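Local coordinates for putative type VI secretion protein (Escherichia coli, PDB 6SKI) that acts as a type VI secretion phospholipase effector, a Tle1-family lipase toxin that is loaded onto the VgrG spike, at residues 51-56 / 497-502; 148-153 / 257-262; 66-71 / 522-527; 245-250 / 532-537. All coordinates share one frame; numbering follows the deposited sequence.

Interaction 1. Residues 51-56 / 497-502; sequences ENTASR and DGNLWV
Arg-56 and Asp-497 carry the ionic part of this contact, a long salt bridge with 3.5 Å between Arg-56 NH2 and Asp-497 OD1. The carboxylate oxygen sits at the edge of the guanidinium, near its plane, but the two flat groups are turned 64° apart and do not dock side by side with paired bonds. A bend at chi3 (-22°) turns the guanidinium so that one face lies over Thr-53 CA, offset toward the rim. A weak bond from Arg-56 NH1 to Glu-51 O steadies the same group; arginine suits the place because one N-H group can face the carboxylate while another reaches a backbone carbonyl.

Looser van der Waals contact comes from Thr-53, whose methyl CG2 lies 4.2 Å from Asn-499 ND2.

Hydrogen bonds inside each segment set up the partners. Asn-499 ND2 donates to Asp-497 OD2 at 3.0 Å, on the syn side but tilted out of the carboxylate plane, and Asn-499 N gives the same oxygen a weak bond, which closes an Asx turn. Across the contact, Asn-52 is the N-cap: its OD1 accepts from Ser-55 N at 3.0 Å.

This surface contact ties the start of helix 53-58 to the turn between strands 495-497 and 500-502; Leu-500 packs on Leu-57 beside it, while Ile-153 of helix 144-154 meets Asn-52, Ala-54 and Ser-55.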
loop_
_atom_site.group_PDB
_atom_site.type_symbol
_atom_site.label_atom_id
_atom_site.label_comp_id
_atom_site.label_asym_id
_atom_site.label_seq_id
_atom_site.Cartn_x
_atom_site.Cartn_y
_atom_site.Cartn_z
ATOM N N GLU A 51 -2.242 1.831 12.746
ATOM C CA GLU A 51 -0.837 1.558 12.491
ATOM C C GLU A 51 -0.210 0.907 13.715
ATOM O O GLU A 51 -0.453 1.326 14.850
ATOM C CB GLU A 51 -0.104 2.852 12.145
ATOM C CG GLU A 51 1.130 2.660 11.296
ATOM C CD GLU A 51 1.801 3.970 10.949
ATOM O OE1 GLU A 51 1.400 5.012 11.508
ATOM O OE2 GLU A 51 2.728 3.963 10.115
ATOM N N ASN A 52 0.599 -0.123 13.489
ATOM C CA ASN A 52 1.197 -0.818 14.616
ATOM C C ASN A 52 2.306 0.025 15.239
ATOM O O ASN A 52 2.757 1.024 14.675
ATOM C CB ASN A 52 1.730 -2.191 14.197
ATOM C CG ASN A 52 2.662 -2.128 13.005
ATOM O OD1 ASN A 52 3.308 -1.114 12.752
ATOM N ND2 ASN A 52 2.741 -3.225 12.267
ATOM N N THR A 53 2.733 -0.390 16.432
ATOM C CA THR A 53 3.730 0.376 17.170
ATOM C C THR A 53 5.036 0.481 16.395
ATOM O O THR A 53 5.703 1.520 16.426
ATOM C CB THR A 53 3.964 -0.260 18.540
ATOM O OG1 THR A 53 2.773 -0.147 19.326
ATOM C CG2 THR A 53 5.097 0.433 19.273
ATOM N N ALA A 54 5.411 -0.581 15.679
ATOM C CA ALA A 54 6.705 -0.603 15.007
ATOM C C ALA A 54 6.792 0.454 13.912
ATOM O O ALA A 54 7.825 1.114 13.763
ATOM C CB ALA A 54 6.972 -1.995 14.443
ATOM N N SER A 55 5.722 0.633 13.137
ATOM C CA SER A 55 5.717 1.653 12.090
ATOM C C SER A 55 5.785 3.055 12.687
ATOM O O SER A 55 6.555 3.914 12.230
ATOM C CB SER A 55 4.463 1.500 11.234
ATOM O OG SER A 55 4.683 0.643 10.133
ATOM N N ARG A 56 4.970 3.302 13.711
ATOM C CA ARG A 56 4.965 4.602 14.368
ATOM C C ARG A 56 6.330 4.920 14.959
ATOM O O ARG A 56 6.764 6.077 14.950
ATOM C CB ARG A 56 3.887 4.621 15.448
ATOM C CG ARG A 56 2.477 4.509 14.898
ATOM C CD ARG A 56 1.447 4.871 15.946
ATOM N NE ARG A 56 1.976 4.726 17.297
ATOM C CZ ARG A 56 1.680 3.715 18.106
ATOM N NH1 ARG A 56 0.861 2.756 17.699
ATOM N NH2 ARG A 56 2.205 3.659 19.321
ATOM N N ASP A 497 6.003 8.294 22.709
ATOM C CA ASP A 497 6.023 6.867 22.981
ATOM C C ASP A 497 6.932 6.606 24.169
ATOM O O ASP A 497 7.901 7.327 24.404
ATOM C CB ASP A 497 6.495 6.057 21.770
ATOM C CG ASP A 497 5.897 4.667 21.737
ATOM O OD1 ASP A 497 4.658 4.553 21.636
ATOM O OD2 ASP A 497 6.662 3.685 21.821
ATOM N N GLY A 498 6.620 5.548 24.913
ATOM C CA GLY A 498 7.422 5.157 26.053
ATOM C C GLY A 498 8.340 3.986 25.803
ATOM O O GLY A 498 8.904 3.445 26.763
ATOM N N ASN A 499 8.521 3.573 24.553
ATOM C CA ASN A 499 9.351 2.433 24.206
ATOM C C ASN A 499 10.697 2.845 23.633
ATOM O O ASN A 499 11.455 1.985 23.180
ATOM C CB ASN A 499 8.613 1.538 23.212
ATOM C CG ASN A 499 7.421 0.851 23.828
ATOM O OD1 ASN A 499 7.557 0.083 24.778
ATOM N ND2 ASN A 499 6.240 1.126 23.292
ATOM N N LEU A 500 11.011 4.137 23.645
ATOM C CA LEU A 500 12.246 4.636 23.069
ATOM C C LEU A 500 12.830 5.701 23.979
ATOM O O LEU A 500 12.118 6.362 24.737
ATOM C CB LEU A 500 12.026 5.236 21.673
ATOM C CG LEU A 500 11.401 4.403 20.557
ATOM C CD1 LEU A 500 11.328 5.231 19.292
ATOM C CD2 LEU A 500 12.190 3.135 20.309
ATOM N N TRP A 501 14.145 5.862 23.890
ATOM C CA TRP A 501 14.833 7.015 24.445
ATOM C C TRP A 501 15.728 7.578 23.355
ATOM O O TRP A 501 16.521 6.844 22.764
ATOM C CB TRP A 501 15.654 6.649 25.687
ATOM C CG TRP A 501 16.434 7.802 26.225
ATOM C CD1 TRP A 501 15.974 8.789 27.040
ATOM C CD2 TRP A 501 17.811 8.096 25.974
ATOM N NE1 TRP A 501 16.978 9.681 27.315
ATOM C CE2 TRP A 501 18.117 9.278 26.671
ATOM C CE3 TRP A 501 18.816 7.474 25.232
ATOM C CZ2 TRP A 501 19.383 9.849 26.646
ATOM C CZ3 TRP A 501 20.069 8.043 25.208
ATOM C CH2 TRP A 501 20.343 9.217 25.912
ATOM N N VAL A 502 15.607 8.869 23.085
ATOM C CA VAL A 502 16.371 9.513 22.027
ATOM C C VAL A 502 17.441 10.374 22.677
ATOM O O VAL A 502 17.149 11.148 23.596
ATOM C CB VAL A 502 15.470 10.343 21.099
ATOM C CG1 VAL A 502 16.265 10.847 19.918
ATOM C CG2 VAL A 502 14.291 9.515 20.632
#

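Interaction 2. Residues 148-153 / 257-262; sequences TSILDI and FDINGR
The type I beta turn from Ile-259 to Arg-262, in the long loop between strands 237-243 and 278-284, docks on helix 144-154 by holding Leu-151 between its two end residues. Nothing in the contact is a hydrogen bond; branched aliphatic groups and an arginine, through both its chain and one guanidinium face, do the work.

At one end of the turn, Leu-151 and Ile-259 run past each other in opposite directions, bringing Leu-151 CD1 to 3.7 Å from Ile-259 CG2. The outer methyl of the same isoleucine, CD1, reaches one helix position back to 3.6 Å from Ile-150 CG2, the two side chains crossing at about a right angle. With chi1 at 53°, CG1 of Ile-259 stands between its backbone N and carbonyl carbon, and the extended chi2 carries CD1 on to Ile-150.

At the other end, Leu-151 CD2 rests 3.6 Å from Arg-262 CB, while Leu-151 CD1 lies over one guanidinium face, toward the rim and 3.6 Å from Arg-262 CZ. Bends at chi2 (84°) and chi3 curl the arginine round the leucine, a shape its long flexible chain allows, and its NH2 goes on to a salt bridge with Glu-155.

Just before the turn, Asp-258 OD1 accepts from Ile-511 N of strand 509-511, and Ile-150 and Ile-153 of helix 144-154 also pack on Met-58 of helix 53-58.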
loop_
_atom_site.group_PDB
_atom_site.type_symbol
_atom_site.label_atom_id
_atom_site.label_comp_id
_atom_site.label_asym_id
_atom_site.label_seq_id
_atom_site.Cartn_x
_atom_site.Cartn_y
_atom_site.Cartn_z
ATOM N N THR A 148 13.083 -6.229 16.540
ATOM C CA THR A 148 12.756 -7.143 15.454
ATOM C C THR A 148 11.506 -6.686 14.712
ATOM O O THR A 148 11.417 -6.828 13.490
ATOM C CB THR A 148 12.580 -8.560 15.999
ATOM O OG1 THR A 148 13.776 -8.960 16.675
ATOM C CG2 THR A 148 12.301 -9.540 14.873
ATOM N N SER A 149 10.536 -6.118 15.431
ATOM C CA SER A 149 9.332 -5.611 14.779
ATOM C C SER A 149 9.639 -4.422 13.878
ATOM O O SER A 149 9.109 -4.325 12.763
ATOM C CB SER A 149 8.300 -5.220 15.834
ATOM O OG SER A 149 7.492 -6.323 16.193
ATOM N N ILE A 150 10.508 -3.520 14.333
ATOM C CA ILE A 150 10.859 -2.363 13.525
ATOM C C ILE A 150 11.694 -2.790 12.327
ATOM O O ILE A 150 11.582 -2.203 11.247
ATOM C CB ILE A 150 11.591 -1.327 14.395
ATOM C CG1 ILE A 150 10.664 -0.812 15.493
ATOM C CG2 ILE A 150 12.088 -0.162 13.562
ATOM C CD1 ILE A 150 11.302 0.212 16.392
ATOM N N LEU A 151 12.503 -3.840 12.480
ATOM C CA LEU A 151 13.236 -4.374 11.339
ATOM C C LEU A 151 12.315 -5.094 10.366
ATOM O O LEU A 151 12.577 -5.104 9.160
ATOM C CB LEU A 151 14.331 -5.324 11.818
ATOM C CG LEU A 151 15.728 -4.722 11.926
ATOM C CD1 LEU A 151 16.695 -5.739 12.493
ATOM C CD2 LEU A 151 16.190 -4.224 10.573
ATOM N N ASP A 152 11.246 -5.705 10.877
ATOM C CA ASP A 152 10.258 -6.337 10.016
ATOM C C ASP A 152 9.521 -5.301 9.185
ATOM O O ASP A 152 9.255 -5.520 7.999
ATOM C CB ASP A 152 9.276 -7.141 10.863
ATOM C CG ASP A 152 9.793 -8.522 11.201
ATOM O OD1 ASP A 152 9.096 -9.258 11.930
ATOM O OD2 ASP A 152 10.900 -8.872 10.745
ATOM N N ILE A 153 9.173 -4.169 9.797
ATOM C CA ILE A 153 8.548 -3.086 9.042
ATOM C C ILE A 153 9.536 -2.477 8.056
ATOM O O ILE A 153 9.164 -2.095 6.941
ATOM C CB ILE A 153 7.975 -2.025 9.994
ATOM C CG1 ILE A 153 7.020 -2.675 10.990
ATOM C CG2 ILE A 153 7.269 -0.937 9.213
ATOM C CD1 ILE A 153 5.717 -3.102 10.383
ATOM N N PHE A 257 19.989 2.817 17.304
ATOM C CA PHE A 257 21.241 2.186 17.705
ATOM C C PHE A 257 21.152 0.668 17.629
ATOM O O PHE A 257 22.126 -0.003 17.267
ATOM C CB PHE A 257 21.613 2.626 19.118
ATOM C CG PHE A 257 22.800 1.909 19.684
ATOM C CD1 PHE A 257 24.079 2.236 19.281
ATOM C CD2 PHE A 257 22.635 0.907 20.621
ATOM C CE1 PHE A 257 25.168 1.576 19.797
ATOM C CE2 PHE A 257 23.721 0.245 21.139
ATOM C CZ PHE A 257 24.989 0.581 20.729
ATOM N N ASP A 258 19.991 0.109 17.966
ATOM C CA ASP A 258 19.879 -1.338 18.110
ATOM C C ASP A 258 19.961 -2.052 16.766
ATOM O O ASP A 258 20.528 -3.148 16.678
ATOM C CB ASP A 258 18.570 -1.683 18.815
ATOM C CG ASP A 258 18.425 -0.976 20.144
ATOM O OD1 ASP A 258 17.940 0.175 20.152
ATOM O OD2 ASP A 258 18.786 -1.569 21.182
ATOM N N ILE A 259 19.404 -1.459 15.712
ATOM C CA ILE A 259 19.129 -2.181 14.478
ATOM C C ILE A 259 19.690 -1.505 13.237
ATOM O O ILE A 259 19.486 -2.014 12.133
ATOM C CB ILE A 259 17.616 -2.421 14.308
ATOM C CG1 ILE A 259 16.862 -1.102 14.443
ATOM C CG2 ILE A 259 17.120 -3.421 15.334
ATOM C CD1 ILE A 259 15.373 -1.261 14.521
ATOM N N ASN A 260 20.389 -0.375 13.370
ATOM C CA ASN A 260 20.883 0.309 12.178
ATOM C C ASN A 260 21.932 -0.502 11.429
ATOM O O ASN A 260 22.261 -0.160 10.288
ATOM C CB ASN A 260 21.459 1.682 12.533
ATOM C CG ASN A 260 22.480 1.622 13.648
ATOM O OD1 ASN A 260 22.964 0.552 14.012
ATOM N ND2 ASN A 260 22.809 2.780 14.202
ATOM N N GLY A 261 22.468 -1.558 12.042
ATOM C CA GLY A 261 23.468 -2.365 11.364
ATOM C C GLY A 261 22.923 -3.074 10.141
ATOM O O GLY A 261 23.634 -3.259 9.150
ATOM N N ARG A 262 21.659 -3.492 10.198
ATOM C CA ARG A 262 21.039 -4.173 9.069
ATOM C C ARG A 262 21.062 -3.294 7.824
ATOM O O ARG A 262 20.773 -2.097 7.882
ATOM C CB ARG A 262 19.600 -4.560 9.413
ATOM C CG ARG A 262 18.841 -5.215 8.272
ATOM C CD ARG A 262 19.117 -6.706 8.195
ATOM N NE ARG A 262 19.030 -7.358 9.499
ATOM C CZ ARG A 262 17.937 -7.954 9.963
ATOM N NH1 ARG A 262 17.949 -8.525 11.160
ATOM N NH2 ARG A 262 16.831 -7.979 9.234
#

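Interaction 3. Residues 66-71 / 522-527; sequences ARQGVN and FVFPNK
Val-70 and Phe-524 meet from opposite directions, the valine methyl CG2 coming to the edge of the ring, near its plane, 3.9 Å from Phe-524 CE2. Farther round the ring, Gln-68 CG lies 4.1 Å from Phe-524 CD2, approaching obliquely. The glutamine thus lends its aliphatic part to the phenylalanine and keeps its amide, turned 85° from the ring plane, for a polar partner. That partner is Lys-527, whose NZ gives Gln-68 OE1 a weak hydrogen bond of 3.4 Å. A bend at chi2 (-61°) swings the glutamine amide toward the lysine, which arrives from the opposite direction with its chain extended beyond CG.

The next shell positions these groups. Gly-69 is the centre of an inverse gamma turn, marked by a weak 2.8 Å bond from Val-70 N to Gln-68 O; this tight reversal lets residues on both sides of it face the same partner segment. On the far segment a type I beta turn runs from Phe-524 to Lys-527, and Pro-525, whose ring restricts phi, suits its second position. The turn brings the phenylalanine and the lysine round to the same loop. Trp-492 meets the Phe-524 ring edge-to-face, and Lys-527 also makes a cation-pi interaction with Tyr-290.

In the wider fold, the contact joins the linker between helices 53-58 and 72-85 to the end of strand 521-523. Backbone bonds of Phe-522 to Ala-65 and Phe-524 to Cys-63 reinforce it, Asn-71 caps helix 72-85, and Phe-522 packs on that helix.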
loop_
_atom_site.group_PDB
_atom_site.type_symbol
_atom_site.label_atom_id
_atom_site.label_comp_id
_atom_site.label_asym_id
_atom_site.label_seq_id
_atom_site.Cartn_x
_atom_site.Cartn_y
_atom_site.Cartn_z
ATOM N N ALA A 66 14.141 15.374 19.228
ATOM C CA ALA A 66 15.548 15.638 19.498
ATOM C C ALA A 66 16.316 15.987 18.229
ATOM O O ALA A 66 17.245 16.799 18.273
ATOM C CB ALA A 66 16.184 14.437 20.193
ATOM N N ARG A 67 15.961 15.377 17.093
ATOM C CA ARG A 67 16.611 15.743 15.837
ATOM C C ARG A 67 16.293 17.181 15.458
ATOM O O ARG A 67 17.108 17.859 14.823
ATOM C CB ARG A 67 16.198 14.787 14.722
ATOM C CG ARG A 67 16.480 13.332 15.022
ATOM C CD ARG A 67 17.886 12.956 14.607
ATOM N NE ARG A 67 18.142 13.252 13.204
ATOM C CZ ARG A 67 19.264 12.931 12.571
ATOM N NH1 ARG A 67 20.237 12.304 13.218
ATOM N NH2 ARG A 67 19.415 13.238 11.289
ATOM N N GLN A 68 15.110 17.655 15.825
ATOM C CA GLN A 68 14.795 19.070 15.783
ATOM C C GLN A 68 15.302 19.727 17.062
ATOM O O GLN A 68 15.667 19.055 18.028
ATOM C CB GLN A 68 13.290 19.285 15.629
ATOM C CG GLN A 68 12.567 18.171 14.880
ATOM C CD GLN A 68 13.062 17.988 13.457
ATOM O OE1 GLN A 68 13.229 16.865 12.989
ATOM N NE2 GLN A 68 13.287 19.095 12.761
ATOM N N GLY A 69 15.340 21.052 17.062
ATOM C CA GLY A 69 15.823 21.733 18.246
ATOM C C GLY A 69 14.776 21.824 19.334
ATOM O O GLY A 69 14.483 22.915 19.832
ATOM N N VAL A 70 14.206 20.686 19.716
ATOM C CA VAL A 70 13.141 20.625 20.711
ATOM C C VAL A 70 13.625 19.765 21.870
ATOM O O VAL A 70 13.598 18.531 21.792
ATOM C CB VAL A 70 11.839 20.069 20.121
ATOM C CG1 VAL A 70 10.721 20.171 21.133
ATOM C CG2 VAL A 70 11.476 20.804 18.846
ATOM N N ASN A 71 14.068 20.409 22.945
ATOM C CA ASN A 71 14.413 19.690 24.162
ATOM C C ASN A 71 13.167 19.059 24.784
ATOM O O ASN A 71 12.032 19.390 24.435
ATOM C CB ASN A 71 15.151 20.623 25.129
ATOM C CG ASN A 71 14.238 21.620 25.825
ATOM O OD1 ASN A 71 13.245 21.260 26.447
ATOM N ND2 ASN A 71 14.586 22.893 25.719
ATOM N N PHE A 522 9.554 11.981 22.165
ATOM C CA PHE A 522 8.653 12.832 21.403
ATOM C C PHE A 522 9.080 12.882 19.945
ATOM O O PHE A 522 10.260 13.083 19.643
ATOM C CB PHE A 522 8.618 14.234 22.003
ATOM C CG PHE A 522 7.859 14.312 23.292
ATOM C CD1 PHE A 522 8.525 14.339 24.501
ATOM C CD2 PHE A 522 6.479 14.359 23.294
ATOM C CE1 PHE A 522 7.830 14.406 25.684
ATOM C CE2 PHE A 522 5.781 14.429 24.476
ATOM C CZ PHE A 522 6.457 14.453 25.671
ATOM N N VAL A 523 8.114 12.697 19.052
ATOM C CA VAL A 523 8.334 12.695 17.613
ATOM C C VAL A 523 7.330 13.640 16.972
ATOM O O VAL A 523 6.220 13.819 17.483
ATOM C CB VAL A 523 8.199 11.274 17.026
ATOM C CG1 VAL A 523 6.813 10.723 17.292
ATOM C CG2 VAL A 523 8.509 11.262 15.544
ATOM N N PHE A 524 7.731 14.271 15.879
ATOM C CA PHE A 524 6.766 14.918 15.007
ATOM C C PHE A 524 6.505 13.981 13.835
ATOM O O PHE A 524 7.226 14.026 12.832
ATOM C CB PHE A 524 7.283 16.274 14.532
ATOM C CG PHE A 524 7.509 17.252 15.644
ATOM C CD1 PHE A 524 6.452 17.940 16.205
ATOM C CD2 PHE A 524 8.780 17.470 16.140
ATOM C CE1 PHE A 524 6.660 18.835 17.228
ATOM C CE2 PHE A 524 8.991 18.363 17.164
ATOM C CZ PHE A 524 7.930 19.045 17.708
ATOM N N PRO A 525 5.488 13.120 13.925
ATOM C CA PRO A 525 5.346 12.056 12.922
ATOM C C PRO A 525 4.980 12.573 11.549
ATOM O O PRO A 525 5.411 11.995 10.545
ATOM C CB PRO A 525 4.225 11.184 13.504
ATOM C CG PRO A 525 4.167 11.560 14.948
ATOM C CD PRO A 525 4.437 13.021 14.945
ATOM N N ASN A 526 4.209 13.649 11.475
ATOM C CA ASN A 526 3.679 14.168 10.226
ATOM C C ASN A 526 4.293 15.520 9.916
ATOM O O ASN A 526 3.634 16.425 9.411
ATOM C CB ASN A 526 2.160 14.269 10.292
ATOM C CG ASN A 526 1.512 12.951 10.628
ATOM O OD1 ASN A 526 1.636 11.980 9.886
ATOM N ND2 ASN A 526 0.829 12.901 11.761
ATOM N N LYS A 527 5.577 15.652 10.196
ATOM C CA LYS A 527 6.237 16.934 10.026
ATOM C C LYS A 527 6.484 17.197 8.545
ATOM O O LYS A 527 6.881 16.290 7.812
ATOM C CB LYS A 527 7.556 16.953 10.790
ATOM C CG LYS A 527 8.669 17.735 10.137
ATOM C CD LYS A 527 10.016 17.203 10.563
ATOM C CE LYS A 527 11.076 17.508 9.531
ATOM N NZ LYS A 527 12.281 16.663 9.741
#

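Interaction 4. Residues 245-250 / 532-537; sequences DTVAAI and WIRSVW
Asp-245 OD2 is gripped by Arg-534 from this contact and by His-310 ND1 from outside it. The main bond of the salt bridge runs from Arg-534 NH2 to Asp-245 OD2, modelled at 2.5 Å, a value too short to be taken literally at this resolution. Its N-H...O angle is 154°, and OD2 lies close to the guanidinium plane, whereas the nitrogen approaches from above the carboxylate plane, 48° out of it. Because the two planes stand 52° apart, the pair is not a flat, two-bond dock: Arg-534 NH1 adds weak bonds to both oxygens, 3.3 Å to Asp-245 OD1 and 3.2 Å to Asp-245 OD2.

Arg-534 comes in from the opposite direction to the aspartate, with CG anti to the backbone N and the chain straight out to NE. Such reach is what arginine offers here, and Arg-534 NE, bonded to Phe-292 O, holds the head group in place. Val-247 CG2 lies 3.7 Å from Arg-534 NH2, oblique to the guanidinium, an apolar neighbour to the charged pair.

Asp-245, Ser-197 and His-310 have the geometry of a charge-relay triad, consistent with the alpha/beta-hydrolase clan of this lipase. If so, Arg-534 is a second-shell residue that helps to position the acid member.

The aspartate follows strand 237-243 of the main sheet, next to strand 184-195, which leads to Ser-197. Arg-534 leads into strand 536-538, which pairs in parallel with strand 294-296; Leu-294 of that strand touches both Asp-245 and Arg-534.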
loop_
_atom_site.group_PDB
_atom_site.type_symbol
_atom_site.label_atom_id
_atom_site.label_comp_id
_atom_site.label_asym_id
_atom_site.label_seq_id
_atom_site.Cartn_x
_atom_site.Cartn_y
_atom_site.Cartn_z
ATOM N N ASP A 245 0.462 6.014 -4.572
ATOM C CA ASP A 245 1.473 7.009 -4.230
ATOM C C ASP A 245 2.708 6.328 -3.664
ATOM O O ASP A 245 2.788 6.140 -2.451
ATOM C CB ASP A 245 0.912 8.004 -3.209
ATOM C CG ASP A 245 1.567 9.366 -3.290
ATOM O OD1 ASP A 245 2.082 9.719 -4.364
ATOM O OD2 ASP A 245 1.565 10.082 -2.270
ATOM N N THR A 246 3.710 6.042 -4.487
ATOM C CA THR A 246 4.791 5.165 -4.044
ATOM C C THR A 246 5.637 5.864 -2.989
ATOM O O THR A 246 6.313 6.857 -3.275
ATOM C CB THR A 246 5.650 4.724 -5.222
ATOM O OG1 THR A 246 4.803 4.259 -6.278
ATOM C CG2 THR A 246 6.573 3.602 -4.796
ATOM N N VAL A 247 5.592 5.348 -1.767
ATOM C CA VAL A 247 6.457 5.780 -0.681
ATOM C C VAL A 247 7.152 4.520 -0.189
ATOM O O VAL A 247 6.549 3.707 0.519
ATOM C CB VAL A 247 5.687 6.473 0.446
ATOM C CG1 VAL A 247 6.614 6.800 1.600
ATOM C CG2 VAL A 247 5.001 7.723 -0.067
ATOM N N ALA A 248 8.416 4.344 -0.577
ATOM C CA ALA A 248 9.117 3.099 -0.283
ATOM C C ALA A 248 9.230 2.859 1.215
ATOM O O ALA A 248 9.009 1.740 1.690
ATOM C CB ALA A 248 10.500 3.117 -0.927
ATOM N N ALA A 249 9.570 3.893 1.975
ATOM C CA ALA A 249 9.715 3.780 3.416
ATOM C C ALA A 249 9.067 4.975 4.093
ATOM O O ALA A 249 9.235 6.114 3.652
ATOM C CB ALA A 249 11.188 3.689 3.821
ATOM N N ILE A 250 8.329 4.706 5.166
ATOM C CA ILE A 250 7.771 5.764 6.000
ATOM C C ILE A 250 8.507 5.725 7.331
ATOM O O ILE A 250 8.117 5.000 8.252
ATOM C CB ILE A 250 6.253 5.600 6.188
ATOM C CG1 ILE A 250 5.547 5.606 4.836
ATOM C CG2 ILE A 250 5.706 6.704 7.068
ATOM C CD1 ILE A 250 4.217 4.898 4.833
ATOM N N TRP A 532 8.275 22.969 2.710
ATOM C CA TRP A 532 6.954 22.480 2.317
ATOM C C TRP A 532 6.960 21.976 0.877
ATOM O O TRP A 532 6.016 22.196 0.119
ATOM C CB TRP A 532 5.881 23.551 2.515
ATOM C CG TRP A 532 5.419 23.666 3.927
ATOM C CD1 TRP A 532 5.969 24.434 4.905
ATOM C CD2 TRP A 532 4.304 22.998 4.521
ATOM N NE1 TRP A 532 5.271 24.284 6.075
ATOM C CE2 TRP A 532 4.242 23.406 5.865
ATOM C CE3 TRP A 532 3.352 22.092 4.047
ATOM C CZ2 TRP A 532 3.268 22.940 6.739
ATOM C CZ3 TRP A 532 2.387 21.633 4.917
ATOM C CH2 TRP A 532 2.352 22.057 6.247
ATOM N N ILE A 533 8.038 21.293 0.504
ATOM C CA ILE A 533 8.192 20.696 -0.815
ATOM C C ILE A 533 8.512 19.226 -0.614
ATOM O O ILE A 533 9.485 18.890 0.071
ATOM C CB ILE A 533 9.295 21.380 -1.638
ATOM C CG1 ILE A 533 8.996 22.867 -1.802
ATOM C CG2 ILE A 533 9.439 20.715 -2.990
ATOM C CD1 ILE A 533 10.229 23.716 -1.941
ATOM N N ARG A 534 7.703 18.355 -1.206
ATOM C CA ARG A 534 7.879 16.926 -1.017
ATOM C C ARG A 534 9.151 16.441 -1.702
ATOM O O ARG A 534 9.545 16.938 -2.759
ATOM C CB ARG A 534 6.672 16.174 -1.564
ATOM C CG ARG A 534 6.595 14.723 -1.165
ATOM C CD ARG A 534 5.690 13.974 -2.110
ATOM N NE ARG A 534 5.204 12.729 -1.533
ATOM C CZ ARG A 534 4.213 12.014 -2.046
ATOM N NH1 ARG A 534 3.607 12.425 -3.148
ATOM N NH2 ARG A 534 3.831 10.890 -1.462
ATOM N N SER A 535 9.790 15.452 -1.085
ATOM C CA SER A 535 10.987 14.844 -1.649
ATOM C C SER A 535 10.580 13.793 -2.671
ATOM O O SER A 535 9.833 12.864 -2.351
ATOM C CB SER A 535 11.839 14.219 -0.548
ATOM O OG SER A 535 12.824 15.124 -0.090
ATOM N N VAL A 536 11.059 13.942 -3.900
ATOM C CA VAL A 536 10.747 13.024 -4.986
ATOM C C VAL A 536 12.026 12.320 -5.410
ATOM O O VAL A 536 13.054 12.967 -5.641
ATOM C CB VAL A 536 10.099 13.755 -6.172
ATOM C CG1 VAL A 536 9.561 12.759 -7.167
ATOM C CG2 VAL A 536 8.991 14.658 -5.682
ATOM N N TRP A 537 11.961 10.997 -5.504
ATOM C CA TRP A 537 13.043 10.163 -6.006
ATOM C C TRP A 537 12.599 9.629 -7.359
ATOM O O TRP A 537 11.664 8.827 -7.437
ATOM C CB TRP A 537 13.351 9.020 -5.043
ATOM C CG TRP A 537 13.375 9.413 -3.597
ATOM C CD1 TRP A 537 12.656 8.844 -2.587
ATOM C CD2 TRP A 537 14.164 10.447 -2.993
ATOM N NE1 TRP A 537 12.940 9.462 -1.396
ATOM C CE2 TRP A 537 13.864 10.449 -1.618
ATOM C CE3 TRP A 537 15.091 11.371 -3.481
ATOM C CZ2 TRP A 537 14.455 11.339 -0.727
ATOM C CZ3 TRP A 537 15.676 12.253 -2.596
ATOM C CH2 TRP A 537 15.357 12.231 -1.234
#

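How the interactions relate
Interactions 1 and 2 touch, their centres 12 Å apart, where helix 53-58 packs on helix 144-154 of interaction 2: Ala-54 CB lies 3.5 Å from Ile-153 CG1. Interaction 3 also touches interaction 1, with Val-502 CG1 3.6 Å from Ala-66 CB, while interactions 2 and 3 stay about 10 Å apart at their nearest atoms. Interaction 4 holds the probable catalytic aspartate and touches none of the others, its centre lying 19 to 21 Å from theirs. Segments 497-502, 522-527 and 532-537 bring late parts of the chain back onto earlier loops and a helix.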